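PDB 4RNL: possible galactose mutarotase from Streptomyces platensis subsp. rosaceus, which is of unproven function but, as a probable aldose 1-epimerase, is expected to interconvert the alpha and beta anomers of galactose or a related sugar. Local coordinates for residues Val176-Asn181 and Thr309-Asp314; Ala273-Gly278 and Tyr332-Val337. All coordinates share one frame; numbering follows the deposited sequence.

Contact 1 of 2, residues Val176-Asn181 and Thr309-Asp314; sequences VVNLTN and TQHFPD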
loop_
_atom_site.group_PDB
_atom_site.type_symbol
_atom_site.label_atom_id
_atom_site.label_comp_id
_atom_site.label_asym_id
_atom_site.label_seq_id
_atom_site.Cartn_x
_atom_site.Cartn_y
_atom_site.Cartn_z
ATOM N N VAL A 176 -5.086 -15.825 8.309
ATOM C CA VAL A 176 -4.340 -15.368 7.148
ATOM C C VAL A 176 -4.066 -13.878 7.323
ATOM O O VAL A 176 -4.875 -13.158 7.923
ATOM C CB VAL A 176 -5.082 -15.632 5.820
ATOM C CG1 VAL A 176 -5.257 -17.128 5.594
ATOM C CG2 VAL A 176 -6.441 -14.933 5.811
ATOM N N VAL A 177 -2.905 -13.435 6.837
ATOM C CA VAL A 177 -2.456 -12.051 6.985
ATOM C C VAL A 177 -1.722 -11.634 5.715
ATOM O O VAL A 177 -0.892 -12.381 5.192
ATOM C CB VAL A 177 -1.470 -11.879 8.160
ATOM C CG1 VAL A 177 -1.170 -10.385 8.372
ATOM C CG2 VAL A 177 -2.014 -12.472 9.422
ATOM N N ASN A 178 -2.023 -10.437 5.225
ATOM C CA ASN A 178 -1.360 -9.887 4.048
ATOM C C ASN A 178 -1.504 -8.375 4.141
ATOM O O ASN A 178 -2.521 -7.818 3.719
ATOM C CB ASN A 178 -2.035 -10.433 2.787
ATOM C CG ASN A 178 -1.358 -9.992 1.487
ATOM O OD1 ASN A 178 -0.154 -9.719 1.435
ATOM N ND2 ASN A 178 -2.148 -9.921 0.422
ATOM N N LEU A 179 -0.517 -7.708 4.738
ATOM C CA LEU A 179 -0.616 -6.262 4.953
ATOM C C LEU A 179 0.173 -5.488 3.909
ATOM O O LEU A 179 1.253 -5.904 3.509
ATOM C CB LEU A 179 -0.096 -5.900 6.339
ATOM C CG LEU A 179 -0.665 -6.737 7.480
ATOM C CD1 LEU A 179 -0.060 -6.334 8.809
ATOM C CD2 LEU A 179 -2.169 -6.582 7.523
ATOM N N THR A 180 -0.357 -4.351 3.472
ATOM C CA THR A 180 0.366 -3.536 2.498
ATOM C C THR A 180 0.050 -2.083 2.758
ATOM O O THR A 180 -0.806 -1.767 3.584
ATOM C CB THR A 180 -0.024 -3.870 1.039
ATOM O OG1 THR A 180 0.901 -3.237 0.138
ATOM C CG2 THR A 180 -1.434 -3.384 0.718
ATOM N N ASN A 181 0.750 -1.202 2.061
ATOM C CA ASN A 181 0.377 0.206 2.080
ATOM C C ASN A 181 -0.071 0.609 0.687
ATOM O O ASN A 181 0.595 0.298 -0.307
ATOM C CB ASN A 181 1.518 1.098 2.559
ATOM C CG ASN A 181 1.083 2.547 2.671
ATOM O OD1 ASN A 181 1.094 3.283 1.688
ATOM N ND2 ASN A 181 0.623 2.938 3.856
ATOM N N THR A 309 3.101 -3.686 -2.414
ATOM C CA THR A 309 3.842 -4.930 -2.210
ATOM C C THR A 309 2.990 -5.844 -1.352
ATOM O O THR A 309 2.406 -5.410 -0.358
ATOM C CB THR A 309 5.185 -4.653 -1.538
ATOM O OG1 THR A 309 4.949 -3.958 -0.313
ATOM C CG2 THR A 309 6.057 -3.758 -2.439
ATOM N N GLN A 310 2.912 -7.119 -1.728
ATOM C CA GLN A 310 1.892 -7.982 -1.151
ATOM C C GLN A 310 2.147 -9.444 -1.476
ATOM O O GLN A 310 3.000 -9.771 -2.308
ATOM C CB GLN A 310 0.541 -7.577 -1.748
ATOM C CG GLN A 310 0.515 -7.775 -3.269
ATOM C CD GLN A 310 -0.852 -7.576 -3.868
ATOM O OE1 GLN A 310 -1.742 -7.019 -3.228
ATOM N NE2 GLN A 310 -1.036 -8.044 -5.107
ATOM N N HIS A 311 1.418 -10.332 -0.807
ATOM C CA HIS A 311 1.265 -11.694 -1.312
ATOM C C HIS A 311 0.155 -11.683 -2.373
ATOM O O HIS A 311 -0.601 -10.714 -2.473
ATOM C CB HIS A 311 0.963 -12.672 -0.172
ATOM C CG HIS A 311 2.187 -13.152 0.551
ATOM N ND1 HIS A 311 3.151 -12.291 1.035
ATOM C CD2 HIS A 311 2.597 -14.399 0.876
ATOM C CE1 HIS A 311 4.107 -12.989 1.620
ATOM N NE2 HIS A 311 3.797 -14.272 1.537
ATOM N N PHE A 312 0.072 -12.743 -3.174
ATOM C CA PHE A 312 -0.785 -12.751 -4.365
ATOM C C PHE A 312 -2.278 -12.714 -4.022
ATOM O O PHE A 312 -2.694 -13.248 -2.987
ATOM C CB PHE A 312 -0.528 -14.016 -5.204
ATOM C CG PHE A 312 0.890 -14.178 -5.696
ATOM C CD1 PHE A 312 1.838 -13.168 -5.557
ATOM C CD2 PHE A 312 1.266 -15.362 -6.318
ATOM C CE1 PHE A 312 3.139 -13.349 -6.026
ATOM C CE2 PHE A 312 2.556 -15.550 -6.788
ATOM C CZ PHE A 312 3.495 -14.538 -6.639
ATOM N N PRO A 313 -3.097 -12.093 -4.896
ATOM C CA PRO A 313 -4.558 -12.104 -4.726
ATOM C C PRO A 313 -5.092 -13.519 -4.567
ATOM O O PRO A 313 -4.598 -14.434 -5.232
ATOM C CB PRO A 313 -5.070 -11.510 -6.045
ATOM C CG PRO A 313 -3.954 -10.607 -6.493
ATOM C CD PRO A 313 -2.683 -11.303 -6.073
ATOM N N ASP A 314 -6.080 -13.681 -3.687
ATOM C CA ASP A 314 -6.798 -14.941 -3.497
ATOM C C ASP A 314 -5.929 -16.073 -2.943
ATOM O O ASP A 314 -6.260 -17.245 -3.102
ATOM C CB ASP A 314 -7.497 -15.394 -4.791
ATOM C CG ASP A 314 -8.635 -16.367 -4.523
ATOM O OD1 ASP A 314 -9.277 -16.233 -3.456
ATOM O OD2 ASP A 314 -8.886 -17.270 -5.358
HETATM O O HOH W 1 3.462 -4.988 2.235
HETATM O O HOH W 2 3.151 -0.971 -0.760
HETATM O O HOH W 3 3.806 -1.907 1.691
#
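Asn178 lies across from His311 with their CA atoms 6.2 Å apart, and Thr180 is similarly spaced from Gln310, so the two chains are splayed here, wider than the usual pairing of strands. No backbone hydrogen bond joins the segments directly. Waters fill the seam instead: one donates to both Leu179 O and Thr309 O, a second accepts from Thr309 N and donates to Asn181 O, and a third connects Asn181 N with Thr309 OG1.

Two side chains span the rest. With CG anti to the backbone N (chi1 -176°), Asn178 extends its amide to the backbone of His311, where OD1 accepts from His311 N over 2.8 Å in a nearly straight bond (168°). Asn178 ND2 adds a weak bond to His311 O at 3.4 Å, so the one amide serves both polar groups of that residue much as a neighbouring strand would. Its OD1 also approaches His311 CB to 3.5 Å, while the imidazole turns away and bonds Glu276 OE1 through ND1.

Thr180 works the other way round: its OG1 donates to Thr309 O over 2.7 Å. That carbonyl oxygen thus receives two donors, a hydroxyl and a water. Thr309 OG1 has its protein partner in Thr336 OG1, whereas Gln310 NE2 bonds Gln280 and Asn244.

Side chains and water thus replace backbone bonds at the splayed end of a strand pair, 180-185 with 305-310, in the seven-strand antiparallel sheet; strand 81-82 flanks the first and strand 278-282 the second. Beyond them, Leu179 packs on Val152 of strand 150-159, and Phe312 reaches strand 242-246.

Contact 2 of 2, residues Ala273-Gly278 and Tyr332-Val337; sequences ATTEPG and YRSETV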
loop_
_atom_site.group_PDB
_atom_site.type_symbol
_atom_site.label_atom_id
_atom_site.label_comp_id
_atom_site.label_asym_id
_atom_site.label_seq_id
_atom_site.Cartn_x
_atom_site.Cartn_y
_atom_site.Cartn_z
ATOM N N ALA A 273 11.817 -1.117 -2.568
ATOM C CA ALA A 273 12.417 -2.387 -2.144
ATOM C C ALA A 273 11.473 -3.099 -1.194
ATOM O O ALA A 273 10.784 -2.451 -0.401
ATOM C CB ALA A 273 13.761 -2.153 -1.492
ATOM N N THR A 274 11.428 -4.430 -1.268
ATOM C CA THR A 274 10.490 -5.169 -0.435
ATOM C C THR A 274 10.924 -6.600 -0.179
ATOM O O THR A 274 11.731 -7.165 -0.917
ATOM C CB THR A 274 9.067 -5.174 -1.050
ATOM O OG1 THR A 274 8.123 -5.671 -0.092
ATOM C CG2 THR A 274 9.010 -6.041 -2.312
ATOM N N THR A 275 10.373 -7.175 0.887
ATOM C CA THR A 275 10.527 -8.590 1.200
ATOM C C THR A 275 9.442 -9.416 0.502
ATOM O O THR A 275 9.537 -10.641 0.406
ATOM C CB THR A 275 10.373 -8.809 2.706
ATOM O OG1 THR A 275 9.159 -8.183 3.138
ATOM C CG2 THR A 275 11.553 -8.190 3.462
ATOM N N GLU A 276 8.400 -8.739 0.028
ATOM C CA GLU A 276 7.215 -9.414 -0.524
ATOM C C GLU A 276 7.463 -10.104 -1.863
ATOM O O GLU A 276 8.345 -9.696 -2.626
ATOM C CB GLU A 276 6.081 -8.389 -0.689
ATOM C CG GLU A 276 5.525 -7.872 0.632
ATOM C CD GLU A 276 4.682 -8.910 1.359
ATOM O OE1 GLU A 276 4.046 -9.749 0.688
ATOM O OE2 GLU A 276 4.653 -8.895 2.609
ATOM N N PRO A 277 6.656 -11.132 -2.175
ATOM C CA PRO A 277 6.786 -11.845 -3.449
ATOM C C PRO A 277 5.967 -11.228 -4.584
ATOM O O PRO A 277 6.119 -11.606 -5.756
ATOM C CB PRO A 277 6.205 -13.218 -3.115
ATOM C CG PRO A 277 5.104 -12.898 -2.108
ATOM C CD PRO A 277 5.682 -11.783 -1.272
ATOM N N GLY A 278 5.078 -10.310 -4.245
ATOM C CA GLY A 278 4.177 -9.771 -5.245
ATOM C C GLY A 278 4.065 -8.260 -5.198
ATOM O O GLY A 278 4.409 -7.609 -4.206
ATOM N N TYR A 332 4.947 -12.742 11.855
ATOM C CA TYR A 332 4.785 -12.192 10.514
ATOM C C TYR A 332 5.631 -10.934 10.439
ATOM O O TYR A 332 5.592 -10.108 11.351
ATOM C CB TYR A 332 3.305 -11.845 10.267
ATOM C CG TYR A 332 3.014 -11.055 9.006
ATOM C CD1 TYR A 332 2.773 -11.697 7.800
ATOM C CD2 TYR A 332 2.946 -9.668 9.027
ATOM C CE1 TYR A 332 2.494 -10.982 6.644
ATOM C CE2 TYR A 332 2.669 -8.944 7.876
ATOM C CZ TYR A 332 2.445 -9.607 6.688
ATOM O OH TYR A 332 2.159 -8.884 5.549
ATOM N N ARG A 333 6.408 -10.795 9.369
ATOM C CA ARG A 333 7.186 -9.576 9.155
ATOM C C ARG A 333 7.234 -9.237 7.679
ATOM O O ARG A 333 7.555 -10.081 6.841
ATOM C CB ARG A 333 8.614 -9.705 9.696
ATOM C CG ARG A 333 9.448 -8.410 9.530
ATOM C CD ARG A 333 10.928 -8.596 9.906
ATOM N NE ARG A 333 11.630 -7.313 9.972
ATOM C CZ ARG A 333 12.195 -6.714 8.925
ATOM N NH1 ARG A 333 12.159 -7.284 7.728
ATOM N NH2 ARG A 333 12.794 -5.540 9.074
ATOM N N SER A 334 6.917 -7.993 7.356
ATOM C CA SER A 334 7.022 -7.534 5.983
ATOM C C SER A 334 7.682 -6.168 6.000
ATOM O O SER A 334 7.451 -5.379 6.913
ATOM C CB SER A 334 5.643 -7.450 5.343
ATOM O OG SER A 334 5.765 -7.076 3.988
ATOM N N GLU A 335 8.519 -5.888 5.011
ATOM C CA GLU A 335 9.235 -4.622 5.004
ATOM C C GLU A 335 9.313 -4.072 3.598
ATOM O O GLU A 335 9.697 -4.779 2.664
ATOM C CB GLU A 335 10.647 -4.794 5.585
ATOM C CG GLU A 335 11.517 -3.530 5.458
ATOM C CD GLU A 335 12.929 -3.716 5.998
ATOM O OE1 GLU A 335 13.301 -4.859 6.325
ATOM O OE2 GLU A 335 13.677 -2.715 6.086
ATOM N N THR A 336 8.935 -2.807 3.456
ATOM C CA THR A 336 8.982 -2.124 2.177
ATOM C C THR A 336 9.654 -0.762 2.378
ATOM O O THR A 336 9.438 -0.094 3.391
ATOM C CB THR A 336 7.566 -2.004 1.563
ATOM O OG1 THR A 336 7.051 -3.326 1.300
ATOM C CG2 THR A 336 7.612 -1.230 0.249
ATOM N N VAL A 337 10.521 -0.381 1.446
ATOM C CA VAL A 337 11.237 0.885 1.559
ATOM C C VAL A 337 10.998 1.694 0.295
ATOM O O VAL A 337 11.153 1.184 -0.817
ATOM C CB VAL A 337 12.757 0.675 1.730
ATOM C CG1 VAL A 337 13.462 2.023 1.900
ATOM C CG2 VAL A 337 13.058 -0.240 2.914
HETATM O O HOH W 4 2.114 -10.001 3.307
#
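Thr275 pairs with Glu335 through a side-chain oxygen where a strand would use its carbonyl. Thr275 N donates to Glu335 O at 3.1 Å, and Glu335 N donates back to Thr275 OG1 at 3.0 Å (165°). Chi1 of 51° tucks that hydroxyl between Thr275's own backbone N and carbonyl carbon. The regular antiparallel ladder precedes this point: Ala273 and Val337 form a hydrogen-bonded pair, and Thr274 and Thr336 a non-hydrogen-bonded one.

These two threonines stand side by side, with Thr274 OG1 2.9 Å from Thr336 OG1 in a hydrogen bond of either direction; Thr336 OG1 also bonds Thr309 OG1 of strand 305-310. Thr274 OG1 accepts from Glu276 N, closing an ST turn that bends the chain away from the strand. The turn lets Glu276, itself bent at chi2 (-73°), reach back to strand 332-342. Its OE2 accepts from Ser334 OG at a short 2.5 Å, using the lone pair turned away from the other carboxylate oxygen. A water donates to the same OE2 and accepts from Tyr332 OH, which also bonds Leu179 N. With His311 ND1 at OE1, the carboxylate has three partners, consistent with a charged form.

Along strand 332-342, Arg333 NH1 and NH2 both grip Glu335 OE1 from the same face of its carboxylate, while OE2 forms a salt bridge with Arg164.

Strand 332-342 lies between strands 268-274 and 162-171 in a large antiparallel sheet. The backbones of Tyr332 and Ser334 hydrogen-bond Ala169 and Ser167 of strand 162-171, and that of Thr274 bonds Arg256 of strand 256-262.

In the fold
Both contacts are largely buried, but contact 2 reaches the surface at Arg333, whereas contact 1 stays inside. Contact 1 lies in the seven-strand sheet; contact 2 lies in the nine-strand sheet, though its segment 273-278 crosses over to strand 278-282 of the first. Contact 1 is a seam sealed by water and side chains; contact 2 begins as a true ladder and dissolves into a turn. Their centres are about 10 Å apart. Glu276 OE1 lies 2.7 Å from His311 ND1 and Thr309 OG1 2.7 Å from Thr336 OG1, both probably hydrogen bonds. Glu276, Thr309 and Thr336 thus tie the sheets together inside the beta-sandwich fold of the galactose mutarotase superfamily.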